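Local structure of NikO protein (Streptomyces tendae, 4FQD) at residues 266-269 with 270-274; 179-182 with 183-186. The protein transfers enolpyruvyl from phosphoenolpyruvate, probably to a uridine nucleotide, in a step essential to nikkomycin biosynthesis, and is related to MurA. The protein carries 4 engineered substitutions. All coordinates share one frame; numbering follows the deposited sequence.

Contact 1 of 2, residues 266-269 with 270-274; sequences IEVV and TWICA
The carbonyls of I266 to V269 accept from the amides of T270 to C273, four residues on, the regular alpha-helical pattern, as in W271 N to E267 O at 3.0 Å. One of these acceptors is gripped twice: T270 OG1 donates to I266 O at 2.6 Å while T270 N reaches the same oxygen from the opposite face of the carbonyl plane, at 2.8 Å. OG1 also bonds Y438 OH, tying the helix to a distant part of the chain. On the next residue, the E267 side chain is fully extended (chi1 -176°, CG opposite the backbone N) and runs alongside W271, CG lying 3.5 Å from CD1. The anti lone pair of OE2 takes the indole N-H, NE1 to OE2 3.3 Å, nearly in the ring plane, although carboxylate and ring planes are 49° apart. OE1 accepts from S31 N, which probably helps fix the carboxylate's rotation. An alanine here would remove both acceptors and is likely to leave the buried indole N-H and S31 N without these mates. V268 CG1 and I272 CD1 pack side by side at 3.8 Å. In contact with helices 344-351, 409-419 and 441-447, this helix 265-278 belongs to the buried helical packing of the inverse alpha/beta barrel fold of enolpyruvyl transferases.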
loop_
_atom_site.group_PDB
_atom_site.type_symbol
_atom_site.label_atom_id
_atom_site.label_comp_id
_atom_site.label_asym_id
_atom_site.label_seq_id
_atom_site.Cartn_x
_atom_site.Cartn_y
_atom_site.Cartn_z
ATOM N N ILE A 266 4.213 -12.492 16.386
ATOM C CA ILE A 266 4.023 -13.268 15.167
ATOM C C ILE A 266 3.433 -14.644 15.467
ATOM O O ILE A 266 2.728 -15.220 14.638
ATOM C CB ILE A 266 5.335 -13.407 14.369
ATOM C CG1 ILE A 266 6.018 -12.045 14.240
ATOM C CG2 ILE A 266 5.068 -13.992 12.992
ATOM C CD1 ILE A 266 5.151 -10.987 13.585
ATOM N N GLU A 267 3.709 -15.167 16.659
ATOM C CA GLU A 267 3.121 -16.436 17.068
ATOM C C GLU A 267 1.611 -16.284 17.217
ATOM O O GLU A 267 0.851 -17.184 16.857
ATOM C CB GLU A 267 3.731 -16.941 18.376
ATOM C CG GLU A 267 3.211 -18.311 18.790
ATOM C CD GLU A 267 3.701 -18.750 20.156
ATOM O OE1 GLU A 267 4.480 -17.999 20.782
ATOM O OE2 GLU A 267 3.303 -19.847 20.604
ATOM N N VAL A 268 1.186 -15.140 17.746
ATOM C CA VAL A 268 -0.235 -14.839 17.877
ATOM C C VAL A 268 -0.890 -14.804 16.501
ATOM O O VAL A 268 -1.942 -15.407 16.291
ATOM C CB VAL A 268 -0.472 -13.494 18.593
ATOM C CG1 VAL A 268 -1.947 -13.120 18.554
ATOM C CG2 VAL A 268 0.026 -13.562 20.027
ATOM N N VAL A 269 -0.254 -14.099 15.569
ATOM C CA VAL A 269 -0.720 -14.037 14.189
ATOM C C VAL A 269 -0.814 -15.437 13.594
ATOM O O VAL A 269 -1.799 -15.780 12.937
ATOM C CB VAL A 269 0.226 -13.183 13.317
ATOM C CG1 VAL A 269 -0.189 -13.245 11.852
ATOM C CG2 VAL A 269 0.252 -11.746 13.810
ATOM N N THR A 270 0.213 -16.243 13.845
ATOM C CA THR A 270 0.286 -17.603 13.323
ATOM C C THR A 270 -0.881 -18.464 13.799
ATOM O O THR A 270 -1.471 -19.208 13.017
ATOM C CB THR A 270 1.612 -18.284 13.720
ATOM O OG1 THR A 270 2.714 -17.484 13.274
ATOM C CG2 THR A 270 1.711 -19.668 13.100
ATOM N N TRP A 271 -1.214 -18.354 15.080
ATOM C CA TRP A 271 -2.291 -19.155 15.651
ATOM C C TRP A 271 -3.674 -18.668 15.226
ATOM O O TRP A 271 -4.598 -19.467 15.071
ATOM C CB TRP A 271 -2.184 -19.208 17.177
ATOM C CG TRP A 271 -1.053 -20.057 17.662
ATOM C CD1 TRP A 271 0.013 -19.655 18.412
ATOM C CD2 TRP A 271 -0.868 -21.457 17.421
ATOM N NE1 TRP A 271 0.847 -20.718 18.658
ATOM C CE2 TRP A 271 0.328 -21.837 18.059
ATOM C CE3 TRP A 271 -1.600 -22.428 16.729
ATOM C CZ2 TRP A 271 0.810 -23.142 18.028
ATOM C CZ3 TRP A 271 -1.122 -23.723 16.699
ATOM C CH2 TRP A 271 0.072 -24.069 17.344
ATOM N N ILE A 272 -3.812 -17.359 15.045
ATOM C CA ILE A 272 -5.058 -16.791 14.545
ATOM C C ILE A 272 -5.309 -17.291 13.125
ATOM O O ILE A 272 -6.429 -17.667 12.775
ATOM C CB ILE A 272 -5.030 -15.251 14.564
ATOM C CG1 ILE A 272 -5.013 -14.739 16.007
ATOM C CG2 ILE A 272 -6.228 -14.681 13.823
ATOM C CD1 ILE A 272 -4.890 -13.234 16.121
ATOM N N CYS A 273 -4.252 -17.305 12.318
ATOM C CA CYS A 273 -4.328 -17.823 10.958
ATOM C C CYS A 273 -4.703 -19.302 10.963
ATOM O O CYS A 273 -5.498 -19.753 10.140
ATOM C CB CYS A 273 -2.992 -17.625 10.237
ATOM S SG CYS A 273 -2.925 -18.331 8.573
ATOM N N ALA A 274 -4.131 -20.045 11.903
ATOM C CA ALA A 274 -4.396 -21.474 12.023
ATOM C C ALA A 274 -5.821 -21.745 12.496
ATOM O O ALA A 274 -6.497 -22.632 11.976
ATOM C CB ALA A 274 -3.390 -22.122 12.964
#

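Contact 2 of 2, residues 179-182 with 183-186; sequences DYTR and NKAL
The K184 side chain folds back so that its ammonium lies by D179: chi1 (-46°) places CG beside its own backbone N, and a single bend at chi2 (-91°) turns the chain, which then runs straight out to NZ. The two segments form an irregular loop between strand 174-176 and helix 192-204, and its turn carries an Asx motif at N183. There CG stands anti to the backbone N, and OD1 accepts from L186 N, three residues on, at 2.8 Å with an N-H...O angle of 154° and the donor in the carbonyl plane. The folded-back lysine passes T181, whose OG1 lies 4.1 Å from K184 CD, and its ammonium then sits by the D179 backbone, NZ 3.6 Å from CA. Its salt bridge to D179 OD1 is long, 4.0 Å from NZ, so this carboxylate probably contributes mainly a diffuse attraction; D179 OD2 meanwhile forms a salt bridge with R150. The firmer anchor of the ammonium is L178 O, which also accepts from T181 OG1, so one main-chain oxygen holds both side chains. On the turn, the second subunit takes part: N183 ND2 donates to D385 O of that subunit, K184 N to its D385 OD2, and A185 O accepts from its R390 NE. The same asparagine amide thus braces its own turn and joins the subunit interface. T181 OG1 also rests 3.6 Å from N183 O.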
loop_
_atom_site.group_PDB
_atom_site.type_symbol
_atom_site.label_atom_id
_atom_site.label_comp_id
_atom_site.label_asym_id
_atom_site.label_seq_id
_atom_site.Cartn_x
_atom_site.Cartn_y
_atom_site.Cartn_z
ATOM N N ASP A 179 17.162 8.749 9.304
ATOM C CA ASP A 179 18.414 8.568 8.584
ATOM C C ASP A 179 18.637 7.096 8.249
ATOM O O ASP A 179 19.419 6.761 7.360
ATOM C CB ASP A 179 19.582 9.083 9.426
ATOM C CG ASP A 179 19.674 10.597 9.434
ATOM O OD1 ASP A 179 18.701 11.264 9.022
ATOM O OD2 ASP A 179 20.726 11.118 9.859
ATOM N N TYR A 180 17.940 6.222 8.967
ATOM C CA TYR A 180 18.103 4.786 8.791
ATOM C C TYR A 180 16.831 4.125 8.268
ATOM O O TYR A 180 16.555 2.965 8.567
ATOM C CB TYR A 180 18.548 4.148 10.106
ATOM C CG TYR A 180 19.793 4.786 10.677
ATOM C CD1 TYR A 180 21.056 4.390 10.254
ATOM C CD2 TYR A 180 19.707 5.795 11.627
ATOM C CE1 TYR A 180 22.197 4.974 10.767
ATOM C CE2 TYR A 180 20.843 6.385 12.145
ATOM C CZ TYR A 180 22.085 5.972 11.711
ATOM O OH TYR A 180 23.217 6.557 12.228
ATOM N N THR A 181 16.064 4.876 7.483
ATOM C CA THR A 181 14.872 4.346 6.831
ATOM C C THR A 181 15.006 4.491 5.318
ATOM O O THR A 181 15.641 5.428 4.837
ATOM C CB THR A 181 13.597 5.081 7.290
ATOM O OG1 THR A 181 13.649 6.448 6.861
ATOM C CG2 THR A 181 13.467 5.035 8.802
ATOM N N ARG A 182 14.415 3.563 4.572
ATOM C CA ARG A 182 14.444 3.640 3.114
ATOM C C ARG A 182 13.567 4.788 2.623
ATOM O O ARG A 182 13.990 5.594 1.795
ATOM C CB ARG A 182 13.987 2.325 2.481
ATOM C CG ARG A 182 13.937 2.373 0.959
ATOM C CD ARG A 182 13.302 1.127 0.359
ATOM N NE ARG A 182 14.128 -0.065 0.534
ATOM C CZ ARG A 182 13.832 -1.064 1.360
ATOM N NH1 ARG A 182 12.724 -1.021 2.086
ATOM N NH2 ARG A 182 14.643 -2.110 1.454
ATOM N N ASN A 183 12.345 4.851 3.141
ATOM C CA ASN A 183 11.420 5.925 2.797
ATOM C C ASN A 183 11.123 6.797 4.013
ATOM O O ASN A 183 10.573 6.324 5.007
ATOM C CB ASN A 183 10.121 5.353 2.225
ATOM C CG ASN A 183 9.256 6.413 1.571
ATOM O OD1 ASN A 183 8.500 7.117 2.243
ATOM N ND2 ASN A 183 9.362 6.531 0.252
ATOM N N LYS A 184 11.493 8.072 3.923
ATOM C CA LYS A 184 11.364 8.999 5.044
ATOM C C LYS A 184 9.906 9.295 5.381
ATOM O O LYS A 184 9.541 9.396 6.553
ATOM C CB LYS A 184 12.089 10.309 4.733
ATOM C CG LYS A 184 13.483 10.137 4.154
ATOM C CD LYS A 184 14.556 10.109 5.226
ATOM C CE LYS A 184 15.935 10.007 4.593
ATOM N NZ LYS A 184 17.036 10.077 5.592
ATOM N N ALA A 185 9.081 9.444 4.351
ATOM C CA ALA A 185 7.670 9.767 4.539
ATOM C C ALA A 185 6.911 8.592 5.142
ATOM O O ALA A 185 6.064 8.767 6.020
ATOM C CB ALA A 185 7.039 10.187 3.221
ATOM N N LEU A 186 7.222 7.392 4.666
ATOM C CA LEU A 186 6.573 6.185 5.155
ATOM C C LEU A 186 7.178 5.762 6.490
ATOM O O LEU A 186 6.569 5.001 7.244
ATOM C CB LEU A 186 6.715 5.056 4.132
ATOM C CG LEU A 186 5.732 3.890 4.251
ATOM C CD1 LEU A 186 4.326 4.342 3.885
ATOM C CD2 LEU A 186 6.169 2.721 3.381
#

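Contact 1 lies wholly within helix 265-278, where every touching residue is buried, whereas contact 2 is a surface loop between a strand and a helix. Their centres are 29 Å apart and their nearest atoms about 17 Å, so neither touches the other, and they hold different elements although both belong to the EPSP synthase-like fold. In 266-274 regular backbone bonds set the frame, and side-chain polar groups are matched inside the chain. In 179-186 such bonds are missing; a side-chain acceptor organises the turn, the D179-K184 charge pair meets loosely, and backbone and side-chain groups reach the second subunit, which does not touch contact 1.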